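PDB 2HF9: probable hydrogenase maturation factor HypB from Methanocaldococcus jannaschii, which binds GTP as a homodimer, probably hydrolyses it slowly, and probably serves in inserting nickel into the metal centre of [NiFe] hydrogenases during their maturation. Local coordinates for residues K31-H36 and L114-I119; K51-E56 and A81-K86; N129-A134 and E157-I162. One frame throughout, in Å; residues are numbered along the deposited sequence.

Contact 1 (K31-H36 and L114-I119); sequences KLLNKH and LNLDEI
H36 and D117 meet through a nearly straight hydrogen bond, ND1 of H36 to OD1 of D117 at 2.8 Å with an N-H...O angle of 172°. The carboxylate oxygen lies in the plane of the imidazole, at its edge, but D117 itself is approached from above its carboxylate plane, the two planes being turned 59° apart. With CG anti to the carbonyl carbon, beside the backbone N (chi1 -63°), H36 turns its ring toward D117. This carboxylate would be expected to favour a proton on ND1 and perhaps a positive ring. Beside the bond the first side-chain carbons close up, CB of H36 lying 3.5 Å from CB of L116. L116 then crosses H36 at about a right angle, and its CD1 reaches CG of L32, 3.8 Å away. A branched leucine suits this spot: CD1 lies against L32 and the H36 ring, while CD2 faces L33. At H36 the chain leaves helix 18-35, so the contact ties that helix end to the loop between helix 104-111 and strand 121-125 of the nucleotide-binding domain. Farther out, L111 packs against both L32 and L33. On the loop side, N of E118 bonds to O of N115, a tight turn presenting L116 and D117 together.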
loop_
_atom_site.group_PDB
_atom_site.type_symbol
_atom_site.label_atom_id
_atom_site.label_comp_id
_atom_site.label_asym_id
_atom_site.label_seq_id
_atom_site.Cartn_x
_atom_site.Cartn_y
_atom_site.Cartn_z
ATOM N N LYS A 31 -19.290 -6.836 21.480
ATOM C CA LYS A 31 -20.272 -7.433 22.379
ATOM C C LYS A 31 -20.866 -8.719 21.794
ATOM O O LYS A 31 -20.971 -9.729 22.494
ATOM C CB LYS A 31 -21.344 -6.391 22.769
ATOM C CG LYS A 31 -22.636 -6.892 23.467
ATOM C CD LYS A 31 -22.467 -8.067 24.448
ATOM C CE LYS A 31 -21.349 -7.881 25.462
ATOM N NZ LYS A 31 -20.698 -9.194 25.737
ATOM N N LEU A 32 -21.218 -8.691 20.509
ATOM C CA LEU A 32 -21.745 -9.875 19.829
ATOM C C LEU A 32 -20.725 -11.014 19.823
ATOM O O LEU A 32 -21.069 -12.169 20.085
ATOM C CB LEU A 32 -22.192 -9.538 18.398
ATOM C CG LEU A 32 -22.682 -10.684 17.499
ATOM C CD1 LEU A 32 -23.995 -11.286 17.997
ATOM C CD2 LEU A 32 -22.817 -10.221 16.049
ATOM N N LEU A 33 -19.472 -10.677 19.526
ATOM C CA LEU A 33 -18.388 -11.656 19.519
ATOM C C LEU A 33 -18.154 -12.252 20.911
ATOM O O LEU A 33 -18.045 -13.474 21.050
ATOM C CB LEU A 33 -17.101 -11.032 18.968
ATOM C CG LEU A 33 -17.119 -10.622 17.489
ATOM C CD1 LEU A 33 -15.977 -9.669 17.198
ATOM C CD2 LEU A 33 -17.069 -11.822 16.553
ATOM N N ASN A 34 -18.099 -11.388 21.929
ATOM C CA ASN A 34 -17.919 -11.816 23.326
ATOM C C ASN A 34 -19.037 -12.732 23.819
ATOM O O ASN A 34 -18.794 -13.676 24.576
ATOM C CB ASN A 34 -17.788 -10.608 24.259
ATOM C CG ASN A 34 -16.460 -9.883 24.103
ATOM O OD1 ASN A 34 -15.456 -10.473 23.707
ATOM N ND2 ASN A 34 -16.450 -8.593 24.425
ATOM N N LYS A 35 -20.253 -12.434 23.372
ATOM C CA LYS A 35 -21.452 -13.204 23.680
ATOM C C LYS A 35 -21.313 -14.643 23.190
ATOM O O LYS A 35 -21.778 -15.579 23.842
ATOM C CB LYS A 35 -22.644 -12.538 22.995
ATOM C CG LYS A 35 -23.885 -12.348 23.849
ATOM C CD LYS A 35 -24.563 -10.999 23.531
ATOM C CE LYS A 35 -24.748 -10.776 22.020
ATOM N NZ LYS A 35 -24.718 -9.323 21.624
ATOM N N HIS A 36 -20.654 -14.806 22.043
ATOM C CA HIS A 36 -20.456 -16.117 21.432
ATOM C C HIS A 36 -19.045 -16.679 21.616
ATOM O O HIS A 36 -18.698 -17.694 21.010
ATOM C CB HIS A 36 -20.834 -16.072 19.953
ATOM C CG HIS A 36 -22.277 -15.763 19.713
ATOM N ND1 HIS A 36 -23.272 -16.708 19.850
ATOM C CD2 HIS A 36 -22.898 -14.613 19.359
ATOM C CE1 HIS A 36 -24.442 -16.154 19.583
ATOM N NE2 HIS A 36 -24.242 -14.883 19.287
ATOM N N LEU A 114 -21.973 -15.859 9.569
ATOM C CA LEU A 114 -21.187 -16.822 10.333
ATOM C C LEU A 114 -21.997 -17.433 11.475
ATOM O O LEU A 114 -22.808 -16.752 12.104
ATOM C CB LEU A 114 -19.927 -16.151 10.897
ATOM C CG LEU A 114 -18.881 -15.605 9.913
ATOM C CD1 LEU A 114 -17.837 -14.760 10.636
ATOM C CD2 LEU A 114 -18.212 -16.727 9.129
ATOM N N ASN A 115 -21.775 -18.720 11.738
ATOM C CA ASN A 115 -22.321 -19.352 12.936
ATOM C C ASN A 115 -21.330 -19.169 14.082
ATOM O O ASN A 115 -20.392 -19.953 14.238
ATOM C CB ASN A 115 -22.632 -20.836 12.694
ATOM C CG ASN A 115 -23.301 -21.507 13.891
ATOM O OD1 ASN A 115 -23.608 -20.867 14.902
ATOM N ND2 ASN A 115 -23.534 -22.810 13.776
ATOM N N LEU A 116 -21.553 -18.128 14.881
ATOM C CA LEU A 116 -20.606 -17.730 15.927
ATOM C C LEU A 116 -20.520 -18.705 17.105
ATOM O O LEU A 116 -19.583 -18.634 17.902
ATOM C CB LEU A 116 -20.909 -16.307 16.415
ATOM C CG LEU A 116 -20.924 -15.192 15.360
ATOM C CD1 LEU A 116 -21.535 -13.919 15.926
ATOM C CD2 LEU A 116 -19.523 -14.925 14.811
ATOM N N ASP A 117 -21.489 -19.614 17.211
ATOM C CA ASP A 117 -21.436 -20.678 18.218
ATOM C C ASP A 117 -20.616 -21.878 17.748
ATOM O O ASP A 117 -20.435 -22.853 18.487
ATOM C CB ASP A 117 -22.846 -21.107 18.630
ATOM C CG ASP A 117 -23.549 -20.056 19.465
ATOM O OD1 ASP A 117 -22.895 -19.434 20.334
ATOM O OD2 ASP A 117 -24.757 -19.852 19.250
ATOM N N GLU A 118 -20.128 -21.803 16.513
ATOM C CA GLU A 118 -19.221 -22.813 15.979
ATOM C C GLU A 118 -17.891 -22.196 15.539
ATOM O O GLU A 118 -17.170 -22.766 14.717
ATOM C CB GLU A 118 -19.883 -23.593 14.838
ATOM C CG GLU A 118 -20.869 -24.670 15.314
ATOM C CD GLU A 118 -20.235 -25.684 16.264
ATOM O OE1 GLU A 118 -19.220 -26.317 15.888
ATOM O OE2 GLU A 118 -20.755 -25.848 17.392
ATOM N N ILE A 119 -17.581 -21.026 16.093
ATOM C CA ILE A 119 -16.340 -20.305 15.796
ATOM C C ILE A 119 -15.683 -19.866 17.107
ATOM O O ILE A 119 -16.364 -19.414 18.025
ATOM C CB ILE A 119 -16.597 -19.065 14.867
ATOM C CG1 ILE A 119 -17.178 -19.482 13.504
ATOM C CG2 ILE A 119 -15.329 -18.222 14.671
ATOM C CD1 ILE A 119 -16.325 -20.467 12.691
#

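Contact 2 (K51-E56 and A81-K86); sequences KTLLIE and AERMEK. With MG (magnesium ion), chain C; GSP (5'-guanosine-diphosphate-monothiophosphate), chain E.
R83 reaches from helix 78-85 to E56 on helix 51-62, its NH2 bonding OE2 of E56 at 3.0 Å, while NE makes a weak bond to the same oxygen. OE2 lies close to the guanidinium plane, yet the arginine approaches from above the carboxylate, with the planes 65° apart. The long arginine suits a place where one group must serve two anions: NH1 also donates to O2A of the GTP analogue, 2.9 Å away. T52 packs over the guanidinium, its CG2 3.4 Å from NE of R83. With CG2 anti to the backbone N, the other branch, OG1 (chi1 -58°), binds magnesium at 2.1 Å; D80 and E125 also belong to this metal site. K51 N and NZ both donate to O1B, and T52 N and L53 N take further phosphate oxygens, as expected of a Walker A P-loop. Deeper in, the unbranched thioether of M84, extended beyond CG, lays its CE 4.0 Å from CD1 of I55. Against these buried residues the outer side is looser: exposed K86 touches only through its end, NZ lying 2.7 Å from OE1 of E56, so one carboxylate pairs with two cations. The two helix segments run nearly parallel, 17° apart with axes 9.8 Å from each other, and M84 and I55 both touch C70 of strand 68-74 and E125 at the end of strand 121-125.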
loop_
_atom_site.group_PDB
_atom_site.type_symbol
_atom_site.label_atom_id
_atom_site.label_comp_id
_atom_site.label_asym_id
_atom_site.label_seq_id
_atom_site.Cartn_x
_atom_site.Cartn_y
_atom_site.Cartn_z
ATOM N N LYS A 51 -0.203 -10.582 4.699
ATOM C CA LYS A 51 -1.387 -10.803 5.546
ATOM C C LYS A 51 -2.026 -12.167 5.297
ATOM O O LYS A 51 -2.308 -12.912 6.237
ATOM C CB LYS A 51 -2.441 -9.703 5.330
ATOM C CG LYS A 51 -1.976 -8.275 5.618
ATOM C CD LYS A 51 -3.126 -7.252 5.474
ATOM C CE LYS A 51 -3.532 -7.003 4.015
ATOM N NZ LYS A 51 -2.381 -6.591 3.163
ATOM N N THR A 52 -2.262 -12.490 4.029
ATOM C CA THR A 52 -2.932 -13.746 3.684
ATOM C C THR A 52 -2.071 -14.949 4.037
ATOM O O THR A 52 -2.558 -15.895 4.653
ATOM C CB THR A 52 -3.362 -13.795 2.215
ATOM O OG1 THR A 52 -4.236 -12.692 1.948
ATOM C CG2 THR A 52 -4.109 -15.095 1.917
ATOM N N LEU A 53 -0.791 -14.902 3.670
ATOM C CA LEU A 53 0.126 -15.987 4.009
ATOM C C LEU A 53 0.214 -16.205 5.523
ATOM O O LEU A 53 0.255 -17.344 5.983
ATOM C CB LEU A 53 1.511 -15.755 3.403
ATOM C CG LEU A 53 2.487 -16.942 3.418
ATOM C CD1 LEU A 53 1.872 -18.222 2.844
ATOM C CD2 LEU A 53 3.763 -16.577 2.670
ATOM N N LEU A 54 0.229 -15.115 6.289
ATOM C CA LEU A 54 0.212 -15.195 7.750
ATOM C C LEU A 54 -1.067 -15.858 8.255
ATOM O O LEU A 54 -1.017 -16.750 9.107
ATOM C CB LEU A 54 0.378 -13.807 8.383
ATOM C CG LEU A 54 0.338 -13.725 9.917
ATOM C CD1 LEU A 54 1.420 -14.600 10.566
ATOM C CD2 LEU A 54 0.454 -12.280 10.391
ATOM N N ILE A 55 -2.206 -15.419 7.725
ATOM C CA ILE A 55 -3.506 -15.974 8.109
ATOM C C ILE A 55 -3.572 -17.471 7.771
ATOM O O ILE A 55 -4.019 -18.283 8.594
ATOM C CB ILE A 55 -4.679 -15.167 7.477
ATOM C CG1 ILE A 55 -4.881 -13.850 8.238
ATOM C CG2 ILE A 55 -5.981 -15.981 7.470
ATOM C CD1 ILE A 55 -5.764 -12.838 7.528
ATOM N N GLU A 56 -3.094 -17.823 6.579
ATOM C CA GLU A 56 -3.015 -19.221 6.136
ATOM C C GLU A 56 -2.214 -20.071 7.116
ATOM O O GLU A 56 -2.674 -21.130 7.541
ATOM C CB GLU A 56 -2.388 -19.322 4.742
ATOM C CG GLU A 56 -3.286 -18.854 3.612
ATOM C CD GLU A 56 -2.641 -19.034 2.252
ATOM O OE1 GLU A 56 -3.155 -19.841 1.459
ATOM O OE2 GLU A 56 -1.613 -18.387 1.980
ATOM N N ALA A 81 -9.992 -14.988 -0.311
ATOM C CA ALA A 81 -11.046 -15.859 0.209
ATOM C C ALA A 81 -10.773 -17.314 -0.180
ATOM O O ALA A 81 -10.803 -18.202 0.675
ATOM C CB ALA A 81 -12.414 -15.413 -0.295
ATOM N N GLU A 82 -10.485 -17.541 -1.463
ATOM C CA GLU A 82 -10.195 -18.883 -1.987
ATOM C C GLU A 82 -8.966 -19.513 -1.319
ATOM O O GLU A 82 -8.958 -20.716 -1.022
ATOM C CB GLU A 82 -10.038 -18.853 -3.512
ATOM C CG GLU A 82 -11.363 -18.698 -4.266
ATOM C CD GLU A 82 -11.188 -18.429 -5.755
ATOM O OE1 GLU A 82 -10.086 -18.675 -6.294
ATOM O OE2 GLU A 82 -12.164 -17.971 -6.392
ATOM N N ARG A 83 -7.944 -18.694 -1.071
ATOM C CA ARG A 83 -6.743 -19.137 -0.349
ATOM C C ARG A 83 -7.063 -19.599 1.072
ATOM O O ARG A 83 -6.612 -20.661 1.494
ATOM C CB ARG A 83 -5.662 -18.046 -0.346
ATOM C CG ARG A 83 -4.801 -18.038 -1.606
ATOM C CD ARG A 83 -3.904 -16.808 -1.706
ATOM N NE ARG A 83 -2.791 -16.830 -0.753
ATOM C CZ ARG A 83 -1.876 -15.869 -0.639
ATOM N NH1 ARG A 83 -1.923 -14.792 -1.413
ATOM N NH2 ARG A 83 -0.910 -15.981 0.264
ATOM N N MET A 84 -7.856 -18.815 1.800
ATOM C CA MET A 84 -8.231 -19.162 3.173
ATOM C C MET A 84 -9.149 -20.375 3.243
ATOM O O MET A 84 -9.082 -21.156 4.195
ATOM C CB MET A 84 -8.886 -17.974 3.869
ATOM C CG MET A 84 -7.962 -16.791 4.039
ATOM S SD MET A 84 -8.860 -15.338 4.568
ATOM C CE MET A 84 -7.623 -14.087 4.245
ATOM N N GLU A 85 -10.005 -20.516 2.231
ATOM C CA GLU A 85 -10.945 -21.633 2.132
ATOM C C GLU A 85 -10.265 -23.001 2.044
ATOM O O GLU A 85 -10.706 -23.953 2.690
ATOM C CB GLU A 85 -11.892 -21.433 0.944
ATOM C CG GLU A 85 -13.073 -20.527 1.237
ATOM C CD GLU A 85 -13.951 -20.263 0.020
ATOM O OE1 GLU A 85 -13.768 -20.920 -1.030
ATOM O OE2 GLU A 85 -14.835 -19.389 0.115
ATOM N N LYS A 86 -9.192 -23.100 1.263
ATOM C CA LYS A 86 -8.496 -24.380 1.093
ATOM C C LYS A 86 -7.753 -24.829 2.360
ATOM O O LYS A 86 -7.356 -25.990 2.472
ATOM C CB LYS A 86 -7.573 -24.376 -0.138
ATOM C CG LYS A 86 -6.421 -23.391 -0.086
ATOM C CD LYS A 86 -5.296 -23.796 -1.034
ATOM C CE LYS A 86 -4.423 -22.602 -1.403
ATOM N NZ LYS A 86 -3.890 -21.863 -0.215
HETATM MG MG MG C . -3.975 -10.890 0.981
HETATM P PG GSP E . -2.696 -8.314 -0.431
HETATM O O3B GSP E . -1.288 -8.988 -0.037
HETATM S S1G GSP E . -2.683 -6.647 0.005
HETATM O O2G GSP E . -2.829 -8.472 -1.957
HETATM O O3G GSP E . -3.832 -9.075 0.273
HETATM P PB GSP E . -0.996 -9.768 1.345
HETATM O O1B GSP E . -0.533 -8.789 2.350
HETATM O O2B GSP E . -2.134 -10.581 1.813
HETATM P PA GSP E . 0.420 -12.166 0.498
HETATM O O1A GSP E . 0.146 -13.103 1.613
HETATM O O2A GSP E . -0.441 -12.443 -0.681
HETATM O O3A GSP E . 0.315 -10.628 0.962
HETATM O "O5'" GSP E . 1.982 -12.243 0.150
HETATM C "C5'" GSP E . 2.549 -11.423 -0.853
HETATM C "C4'" GSP E . 3.764 -12.116 -1.461
HETATM O "O4'" GSP E . 4.839 -12.141 -0.537
HETATM C "C3'" GSP E . 3.503 -13.561 -1.851
HETATM O "O3'" GSP E . 4.190 -13.765 -3.064
HETATM C "C2'" GSP E . 4.142 -14.368 -0.742
HETATM O "O2'" GSP E . 4.625 -15.605 -1.194
HETATM C "C1'" GSP E . 5.289 -13.470 -0.325
HETATM N N9 GSP E . 5.709 -13.543 1.084
HETATM C C8 GSP E . 4.954 -13.331 2.211
HETATM N N7 GSP E . 5.767 -13.445 3.285
HETATM C C5 GSP E . 7.025 -13.707 2.859
HETATM C C6 GSP E . 8.231 -13.908 3.528
HETATM O O6 GSP E . 8.277 -13.860 4.755
HETATM N N1 GSP E . 9.379 -14.155 2.795
HETATM C C2 GSP E . 9.326 -14.208 1.411
HETATM N N2 GSP E . 10.430 -14.451 0.711
HETATM N N3 GSP E . 8.128 -14.003 0.751
HETATM C C4 GSP E . 7.000 -13.756 1.471
HETATM O O HOH W 1 -3.077 -11.752 -0.638
#

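Contact 3 (N129-A134 and E157-I162); sequences NLICPA and EKHPGI. With GSP (5'-guanosine-diphosphate-monothiophosphate), chain H.
L130 lays its CD1 over one face of the H159 ring, a CH-pi contact of 4.0 Å to the ring centroid and 19° off its normal, displaced toward the rim. H159 is brought there by chi1 of -50°, with CG anti to its carbonyl carbon. ND1 of H159 is buried here with no polar partner in the model, and the ring meets L130 through its face.

Apolar packing continues at I162. Its CG2 meets the other methyl of L130, CD2, at 3.9 Å, and lies 3.4 Å from O of L130, while its CB packs against CB of A134. The small alanine lets the backbones come close. H159 is the N-cap of the short helix 160-163, so these contacts seat the start of that helix on the loop between strands 121-125 and 142-148 of the P-loop GTPase fold; V145 of the latter strand touches both L130 and I162.

Polar links are few. A water joins the segments, donating to O of L130 at 2.7 Å and accepting from N of I162 at 2.8 Å. Within the loop, OD1 of N129 receives N of I131 at 2.8 Å, in the carbonyl plane, and N of C132 from above that plane; this Asx turn shapes the chain leading into C132. C132, disulfide-bonded to C100 here, is a zinc ligand by experiment and probably a nickel ligand. K158 reaches the nucleotide site of the second subunit, with a weak hydrogen bond from NZ to O2G of the GTP analogue and a salt bridge to D74 of that subunit.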
loop_
_atom_site.group_PDB
_atom_site.type_symbol
_atom_site.label_atom_id
_atom_site.label_comp_id
_atom_site.label_asym_id
_atom_site.label_seq_id
_atom_site.Cartn_x
_atom_site.Cartn_y
_atom_site.Cartn_z
ATOM N N ASN A 129 -3.510 -1.065 2.912
ATOM C CA ASN A 129 -3.440 0.392 2.989
ATOM C C ASN A 129 -2.945 0.747 4.384
ATOM O O ASN A 129 -3.466 0.225 5.375
ATOM C CB ASN A 129 -4.831 1.011 2.759
ATOM C CG ASN A 129 -4.784 2.510 2.444
ATOM O OD1 ASN A 129 -4.300 3.320 3.236
ATOM N ND2 ASN A 129 -5.318 2.881 1.286
ATOM N N LEU A 130 -1.948 1.627 4.465
ATOM C CA LEU A 130 -1.393 2.044 5.755
ATOM C C LEU A 130 -1.948 3.373 6.276
ATOM O O LEU A 130 -1.478 3.885 7.295
ATOM C CB LEU A 130 0.141 2.102 5.695
ATOM C CG LEU A 130 0.944 0.798 5.690
ATOM C CD1 LEU A 130 2.430 1.111 5.588
ATOM C CD2 LEU A 130 0.661 -0.060 6.930
ATOM N N ILE A 131 -2.944 3.923 5.587
ATOM C CA ILE A 131 -3.523 5.216 5.959
ATOM C C ILE A 131 -4.931 5.091 6.560
ATOM O O ILE A 131 -5.102 5.290 7.767
ATOM C CB ILE A 131 -3.495 6.231 4.772
ATOM C CG1 ILE A 131 -2.069 6.718 4.502
ATOM C CG2 ILE A 131 -4.365 7.444 5.057
ATOM C CD1 ILE A 131 -1.320 5.912 3.480
ATOM N N CYS A 132 -5.917 4.739 5.729
ATOM C CA CYS A 132 -7.340 4.770 6.114
ATOM C C CYS A 132 -7.765 3.843 7.259
ATOM O O CYS A 132 -8.542 4.267 8.122
ATOM C CB CYS A 132 -8.238 4.487 4.910
ATOM S SG CYS A 132 -7.827 5.351 3.396
ATOM N N PRO A 133 -7.299 2.572 7.258
ATOM C CA PRO A 133 -7.748 1.647 8.305
ATOM C C PRO A 133 -7.404 2.073 9.736
ATOM O O PRO A 133 -8.003 1.562 10.683
ATOM C CB PRO A 133 -7.026 0.339 7.948
ATOM C CG PRO A 133 -6.715 0.454 6.498
ATOM C CD PRO A 133 -6.384 1.902 6.311
ATOM N N ALA A 134 -6.462 3.002 9.888
ATOM C CA ALA A 134 -6.043 3.475 11.207
ATOM C C ALA A 134 -7.209 4.011 12.039
ATOM O O ALA A 134 -7.298 3.740 13.238
ATOM C CB ALA A 134 -4.957 4.533 11.073
ATOM N N GLU A 157 8.450 4.472 10.321
ATOM C CA GLU A 157 8.507 5.881 10.725
ATOM C C GLU A 157 7.763 6.835 9.781
ATOM O O GLU A 157 7.403 7.945 10.180
ATOM C CB GLU A 157 9.931 6.352 11.065
ATOM C CG GLU A 157 10.992 6.203 9.995
ATOM C CD GLU A 157 12.336 6.774 10.444
ATOM O OE1 GLU A 157 12.361 7.585 11.396
ATOM O OE2 GLU A 157 13.369 6.417 9.847
ATOM N N LYS A 158 7.506 6.375 8.553
ATOM C CA LYS A 158 6.716 7.125 7.573
ATOM C C LYS A 158 5.210 7.035 7.802
ATOM O O LYS A 158 4.448 7.808 7.215
ATOM C CB LYS A 158 7.024 6.648 6.153
ATOM C CG LYS A 158 8.153 7.378 5.458
ATOM C CD LYS A 158 8.502 6.665 4.153
ATOM C CE LYS A 158 9.109 7.604 3.130
ATOM N NZ LYS A 158 8.127 8.041 2.097
ATOM N N HIS A 159 4.772 6.085 8.628
ATOM C CA HIS A 159 3.341 5.905 8.891
ATOM C C HIS A 159 3.050 5.667 10.379
ATOM O O HIS A 159 2.483 4.632 10.738
ATOM C CB HIS A 159 2.773 4.755 8.042
ATOM C CG HIS A 159 3.109 4.849 6.586
ATOM N ND1 HIS A 159 2.278 5.455 5.668
ATOM C CD2 HIS A 159 4.184 4.408 5.887
ATOM C CE1 HIS A 159 2.830 5.391 4.469
ATOM N NE2 HIS A 159 3.986 4.763 4.573
ATOM N N PRO A 160 3.415 6.635 11.248
ATOM C CA PRO A 160 3.281 6.414 12.692
ATOM C C PRO A 160 1.825 6.306 13.167
ATOM O O PRO A 160 1.560 5.639 14.167
ATOM C CB PRO A 160 3.976 7.636 13.302
ATOM C CG PRO A 160 3.862 8.698 12.261
ATOM C CD PRO A 160 3.951 7.979 10.947
ATOM N N GLY A 161 0.904 6.938 12.438
ATOM C CA GLY A 161 -0.525 6.911 12.762
ATOM C C GLY A 161 -1.120 5.525 12.904
ATOM O O GLY A 161 -1.699 5.195 13.949
ATOM N N ILE A 162 -0.976 4.701 11.863
ATOM C CA ILE A 162 -1.500 3.329 11.909
ATOM C C ILE A 162 -0.726 2.459 12.905
ATOM O O ILE A 162 -1.315 1.601 13.567
ATOM C CB ILE A 162 -1.569 2.655 10.501
ATOM C CG1 ILE A 162 -2.497 1.427 10.532
ATOM C CG2 ILE A 162 -0.171 2.314 9.973
ATOM C CD1 ILE A 162 -2.829 0.844 9.162
HETATM P PG GSP H . 7.141 5.095 -0.461
HETATM O O3B GSP H . 8.154 4.069 -1.176
HETATM S S1G GSP H . 5.496 4.675 -0.760
HETATM O O2G GSP H . 7.473 5.018 1.043
HETATM O O3G GSP H . 7.422 6.513 -0.975
HETATM P PB GSP H . 8.700 4.191 -2.687
HETATM O O1B GSP H . 7.684 3.617 -3.592
HETATM O O2B GSP H . 9.121 5.556 -3.053
HETATM P PA GSP H . 11.487 3.462 -2.426
HETATM O O1A GSP H . 12.100 4.126 -3.595
HETATM O O2A GSP H . 11.713 4.214 -1.167
HETATM O O3A GSP H . 9.932 3.150 -2.692
HETATM O "O5'" GSP H . 12.060 1.962 -2.327
HETATM C "C5'" GSP H . 11.697 1.113 -1.256
HETATM C "C4'" GSP H . 12.805 0.085 -1.046
HETATM O "O4'" GSP H . 12.863 -0.795 -2.158
HETATM C "C3'" GSP H . 14.175 0.737 -0.943
HETATM O "O3'" GSP H . 14.879 0.069 0.077
HETATM C "C2'" GSP H . 14.826 0.480 -2.287
HETATM O "O2'" GSP H . 16.219 0.350 -2.164
HETATM C "C1'" GSP H . 14.171 -0.825 -2.703
HETATM N N9 GSP H . 14.079 -1.054 -4.155
HETATM C C8 GSP H . 13.458 -0.279 -5.106
HETATM N N7 GSP H . 13.599 -0.895 -6.305
HETATM C C5 GSP H . 14.284 -2.049 -6.130
HETATM C C6 GSP H . 14.699 -3.059 -6.999
HETATM O O6 GSP H . 14.455 -2.997 -8.200
HETATM N N1 GSP H . 15.396 -4.143 -6.501
HETATM C C2 GSP H . 15.683 -4.228 -5.151
HETATM N N2 GSP H . 16.353 -5.266 -4.669
HETATM N N3 GSP H . 15.269 -3.226 -4.296
HETATM C C4 GSP H . 14.581 -2.159 -4.778
HETATM O O HOH W 2 -1.016 5.663 9.217
#

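Overall arrangement
Along the chain, contact 2 falls between the two segments of contact 1, and contact 3 follows both. The centres of contacts 1 and 2 are 21 Å apart, those of contacts 2 and 3 are 23 Å apart, and those of contacts 1 and 3 are 29 Å apart; none touches another. All three border the seven-stranded parallel sheet of the GTPase domain. Strand 121-125 is a common reference: contact 1 holds the loop before it, contact 2 packs on it, and contact 3 uses the loop after it. Contacts 2 and 3 lie on opposite sides of the chain's centre, yet across the dimer R83 and K158 of different subunits bind the same nucleotide, which could couple its binding to the loop bearing C132.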